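Local coordinates for cysteine protease (Xylella fastidiosa, PDB 3OIS), which is a papain-family protein, probably acting as a cysteine-type peptidase, and binds uridine-5'-diphosphate, at residues A[45-50]-A[183-188]. Numbering follows the deposited sequence. Where two conformers were deposited one is given.
Sequences FSYTPE and EYSRVA. With UDP (uridine-5'-diphosphate), chain E.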
ATOM      1  N   PHE A  45     -10.509   4.566  14.229  1.00 14.91           N
ATOM      2  CA  PHE A  45     -11.370   3.446  14.563  1.00 16.69           C
ATOM      3  C   PHE A  45     -10.441   2.276  14.757  1.00 18.59           C
ATOM      4  O   PHE A  45      -9.405   2.148  14.056  1.00 16.81           O
ATOM      5  CB  PHE A  45     -12.335   3.099  13.388  1.00 16.89           C
ATOM      6  CG  PHE A  45     -13.429   4.117  13.137  1.00 16.81           C
ATOM      7  CD1 PHE A  45     -13.475   5.361  13.803  1.00 19.24           C
ATOM      8  CD2 PHE A  45     -14.501   3.788  12.285  1.00 16.49           C
ATOM      9  CE1 PHE A  45     -14.478   6.279  13.529  1.00 17.37           C
ATOM     10  CE2 PHE A  45     -15.526   4.682  11.974  1.00 20.23           C
ATOM     11  CZ  PHE A  45     -15.560   5.934  12.635  1.00 22.91           C
ATOM     12  N   SER A  46     -10.842   1.386  15.673  1.00 19.72           N
ATOM     13  CA  SER A  46     -10.123   0.122  15.929  1.00 19.58           C
ATOM     14  C   SER A  46     -10.833  -1.021  15.235  1.00 20.25           C
ATOM     15  O   SER A  46     -12.045  -1.184  15.376  1.00 21.35           O
ATOM     16  CB  SER A  46     -10.112  -0.236  17.392  1.00 21.39           C
ATOM     17  OG  SER A  46      -9.472   0.766  18.075  1.00 27.09           O
ATOM     18  N   TYR A  47     -10.079  -1.790  14.454  1.00 18.65           N
ATOM     19  CA  TYR A  47     -10.624  -3.025  13.857  1.00 19.47           C
ATOM     20  C   TYR A  47     -10.732  -4.077  14.979  1.00 19.93           C
ATOM     21  O   TYR A  47      -9.758  -4.390  15.639  1.00 20.38           O
ATOM     22  CB  TYR A  47      -9.709  -3.474  12.693  1.00 19.46           C
ATOM     23  CG  TYR A  47     -10.157  -4.779  12.071  1.00 17.96           C
ATOM     24  CD1 TYR A  47     -11.098  -4.753  11.051  1.00 18.55           C
ATOM     25  CD2 TYR A  47      -9.701  -6.023  12.553  1.00 20.98           C
ATOM     26  CE1 TYR A  47     -11.537  -5.938  10.433  1.00 22.31           C
ATOM     27  CE2 TYR A  47     -10.193  -7.256  11.932  1.00 18.46           C
ATOM     28  CZ  TYR A  47     -11.059  -7.145  10.900  1.00 19.90           C
ATOM     29  OH  TYR A  47     -11.517  -8.268  10.323  1.00 19.11           O
ATOM     30  N   THR A  48     -11.928  -4.582  15.264  1.00 19.83           N
ATOM     31  CA  THR A  48     -12.048  -5.436  16.420  1.00 21.69           C
ATOM     32  C   THR A  48     -12.450  -6.787  15.917  1.00 20.32           C
ATOM     33  O   THR A  48     -13.590  -6.975  15.579  1.00 21.08           O
ATOM     34  CB  THR A  48     -13.127  -4.883  17.411  1.00 21.64           C
ATOM     35  OG1 THR A  48     -12.738  -3.550  17.791  1.00 26.10           O
ATOM     36  CG2 THR A  48     -13.211  -5.786  18.707  1.00 24.08           C
ATOM     37  N   PRO A  49     -11.502  -7.727  15.851  1.00 20.12           N
ATOM     38  CA  PRO A  49     -11.827  -9.038  15.323  1.00 21.31           C
ATOM     39  C   PRO A  49     -12.748  -9.745  16.318  1.00 21.73           C
ATOM     40  O   PRO A  49     -12.643  -9.487  17.537  1.00 23.05           O
ATOM     41  CB  PRO A  49     -10.482  -9.787  15.330  1.00 20.38           C
ATOM     42  CG  PRO A  49      -9.406  -8.724  15.446  1.00 21.97           C
ATOM     43  CD  PRO A  49     -10.106  -7.665  16.334  1.00 22.42           C
ATOM     44  N   GLU A  50     -13.641 -10.553  15.794  1.00 22.95           N
ATOM     45  CA  GLU A  50     -14.502 -11.427  16.625  0.50 23.98           C
ATOM     46  C   GLU A  50     -13.657 -12.341  17.493  1.00 24.28           C
ATOM     47  O   GLU A  50     -12.721 -12.996  16.993  1.00 25.18           O
ATOM     48  CB  GLU A  50     -15.412 -12.267  15.732  0.50 23.62           C
ATOM     49  CG  GLU A  50     -16.670 -11.552  15.308  0.50 25.21           C
ATOM     50  CD  GLU A  50     -17.456 -11.040  16.493  0.50 27.72           C
ATOM     51  OE1 GLU A  50     -17.506 -11.744  17.525  0.50 23.64           O
ATOM     52  OE2 GLU A  50     -18.011  -9.926  16.389  0.50 31.10           O
ATOM     53  N   GLU A 183     -15.968   3.183   5.462  1.00 17.66           N
ATOM     54  CA  GLU A 183     -15.323   3.110   6.736  0.70 17.93           C
ATOM     55  C   GLU A 183     -13.900   2.567   6.599  1.00 17.28           C
ATOM     56  O   GLU A 183     -13.542   1.906   5.595  1.00 16.90           O
ATOM     57  CB  GLU A 183     -16.219   2.193   7.601  0.70 19.70           C
ATOM     58  CG  GLU A 183     -15.731   1.744   8.928  0.70 25.01           C
ATOM     59  CD  GLU A 183     -16.517   0.483   9.353  0.70 27.99           C
ATOM     60  OE1 GLU A 183     -16.015  -0.255  10.208  0.70 30.21           O
ATOM     61  OE2 GLU A 183     -17.602   0.197   8.778  0.70 33.05           O
ATOM     62  N   TYR A 184     -13.081   2.900   7.603  1.00 16.59           N
ATOM     63  CA  TYR A 184     -11.709   2.390   7.713  1.00 16.76           C
ATOM     64  C   TYR A 184     -11.308   2.288   9.158  1.00 15.67           C
ATOM     65  O   TYR A 184     -11.761   3.100  10.010  1.00 16.11           O
ATOM     66  CB  TYR A 184     -10.676   3.245   6.951  1.00 17.25           C
ATOM     67  CG  TYR A 184     -10.735   4.739   7.313  1.00 17.21           C
ATOM     68  CD1 TYR A 184     -11.682   5.572   6.763  1.00 12.88           C
ATOM     69  CD2 TYR A 184      -9.765   5.318   8.148  1.00 14.83           C
ATOM     70  CE1 TYR A 184     -11.713   6.991   7.040  1.00 16.64           C
ATOM     71  CE2 TYR A 184      -9.782   6.674   8.423  1.00 16.78           C
ATOM     72  CZ  TYR A 184     -10.727   7.495   7.872  1.00 17.17           C
ATOM     73  OH  TYR A 184     -10.721   8.817   8.183  1.00 22.25           O
ATOM     74  N   SER A 185     -10.498   1.288   9.466  1.00 14.90           N
ATOM     75  CA  SER A 185     -10.069   1.080  10.857  0.50 14.37           C
ATOM     76  C   SER A 185      -8.675   0.518  10.932  1.00 12.90           C
ATOM     77  O   SER A 185      -8.208  -0.217  10.032  1.00 15.12           O
ATOM     78  CB  SER A 185     -11.016   0.174  11.642  0.50 15.78           C
ATOM     79  OG  SER A 185     -11.238  -1.093  11.008  0.50 12.31           O
ATOM     80  N   ARG A 186      -7.976   0.834  12.025  1.00 14.62           N
ATOM     81  CA  ARG A 186      -6.650   0.264  12.260  1.00 14.33           C
ATOM     82  C   ARG A 186      -6.637  -1.106  12.890  1.00 16.36           C
ATOM     83  O   ARG A 186      -7.318  -1.354  13.927  1.00 16.79           O
ATOM     84  CB  ARG A 186      -5.841   1.111  13.295  1.00 15.34           C
ATOM     85  CG  ARG A 186      -5.443   2.363  12.793  1.00 17.58           C
ATOM     86  CD  ARG A 186      -4.437   2.971  13.761  1.00 18.92           C
ATOM     87  NE  ARG A 186      -4.072   4.266  13.235  1.00 18.04           N
ATOM     88  CZ  ARG A 186      -2.947   4.493  12.512  1.00 18.94           C
ATOM     89  NH1 ARG A 186      -2.071   3.487  12.301  1.00 16.25           N
ATOM     90  NH2 ARG A 186      -2.714   5.736  12.060  1.00 15.44           N
ATOM     91  N   VAL A 187      -5.797  -1.964  12.363  1.00 15.50           N
ATOM     92  CA  VAL A 187      -5.543  -3.283  12.953  1.00 18.28           C
ATOM     93  C   VAL A 187      -4.387  -3.216  13.881  1.00 19.76           C
ATOM     94  O   VAL A 187      -3.355  -2.602  13.572  1.00 18.80           O
ATOM     95  CB  VAL A 187      -5.243  -4.417  11.926  1.00 18.43           C
ATOM     96  CG1 VAL A 187      -5.284  -5.767  12.659  1.00 20.42           C
ATOM     97  CG2 VAL A 187      -6.252  -4.497  10.761  1.00 20.06           C
ATOM     98  N   ALA A 188      -4.567  -3.819  15.067  1.00 21.87           N
ATOM     99  CA  ALA A 188      -3.534  -3.855  16.072  1.00 21.68           C
ATOM    100  C   ALA A 188      -2.361  -4.604  15.563  1.00 22.21           C
ATOM    101  O   ALA A 188      -2.478  -5.614  14.837  1.00 23.37           O
ATOM    102  CB  ALA A 188      -4.046  -4.536  17.341  1.00 22.14           C
TER
HETATM  103  N1  UDP E 292     -12.227   7.933  11.201  1.00 16.50           N
HETATM  104  C2  UDP E 292     -11.813   6.632  11.123  1.00 14.97           C
HETATM  105  N3  UDP E 292     -12.531   5.764  10.310  1.00 14.54           N
HETATM  106  C4  UDP E 292     -13.609   6.187   9.602  1.00 15.48           C
HETATM  107  C5  UDP E 292     -14.072   7.512   9.706  1.00 16.83           C
HETATM  108  C6  UDP E 292     -13.271   8.396  10.443  1.00 16.94           C
HETATM  109  O2  UDP E 292     -10.863   6.216  11.708  1.00 13.61           O
HETATM  110  O4  UDP E 292     -14.251   5.294   8.960  1.00 14.13           O
HETATM  111  C1' UDP E 292     -11.491   8.792  12.192  1.00 17.20           C
HETATM  112  C2' UDP E 292     -10.104   9.203  11.748  1.00 19.48           C
HETATM  113  O2' UDP E 292      -9.370   9.387  12.957  1.00 16.98           O
HETATM  114  C3' UDP E 292     -10.431  10.514  11.150  1.00 18.83           C
HETATM  115  C4' UDP E 292     -11.454  11.090  12.156  1.00 19.83           C
HETATM  116  O4' UDP E 292     -12.265   9.954  12.523  1.00 19.50           O
HETATM  117  O3' UDP E 292      -9.240  11.296  11.187  1.00 18.71           O
HETATM  118  C5' UDP E 292     -12.244  12.233  11.525  1.00 18.87           C
HETATM  119  O5' UDP E 292     -12.967  11.679  10.428  1.00 22.70           O
HETATM  120  PA  UDP E 292     -14.158  12.356   9.746  1.00 24.54           P
HETATM  121  O1A UDP E 292     -14.472  11.803   8.410  1.00 23.18           O
HETATM  122  O2A UDP E 292     -15.314  12.475  10.678  1.00 25.95           O
HETATM  123  O3A UDP E 292     -13.497  13.834   9.565  1.00 32.94           O
HETATM  124  PB  UDP E 292     -13.874  15.152   8.708  1.00 34.50           P
HETATM  125  O1B UDP E 292     -13.883  16.271   9.644  1.00 39.37           O
HETATM  126  O2B UDP E 292     -12.855  15.197   7.692  1.00 32.20           O
HETATM  127  O3B UDP E 292     -15.209  15.055   8.035  1.00 36.52           O
HETATM  128  O   HOH W   1      -7.139  -4.880  16.020  1.00 27.04           O
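F45 and Y184 enclose the uracil of UDP between their rings, an example of how one base can tie a loop to a strand. Each ring lies flat against the base, with UDP N3 over its centre, one on each face of the uracil. CG of F45 lies anti to the carbonyl carbon (chi1 -70°), and the ring has one face on the uracil and its edge toward E183 CG. Closer to the backbone, F45 CB rests 3.4 Å from Y184 O. That same carbonyl oxygen receives a nearly straight bond from UDP N3 (2.8 Å, 176°). Y184 N reaches UDP O4 at 3.0 Å and F45 N reaches UDP O2, also at 3.0 Å, so backbone polar groups from both segments read the base edge.

At S46 the backbones form a single parallel bridge: R186 N donates to F45 O at 2.8 Å, and Y47 N to R186 O at 2.8 Å. Strand 183-186 pairs along one edge with 280-287 in the antiparallel sheet of this papain-family fold, and the loop meets the strand's other edge through this one parallel bridge. The guanidinium of R186 turns from the bridge to salt bridges with D38, D44 and D282; D44 itself binds UDP.

Y47 has its CG anti to the backbone N (chi1 177°), which sets the ring beside V187, with Y47 CB 4.1 Å from V187 CG2, while S185 OG, in one of two conformers, lies in plane at the ring edge. A water bridges Y47 O and A188 N, and P49 then packs on helix 191-199, against H193 and A196.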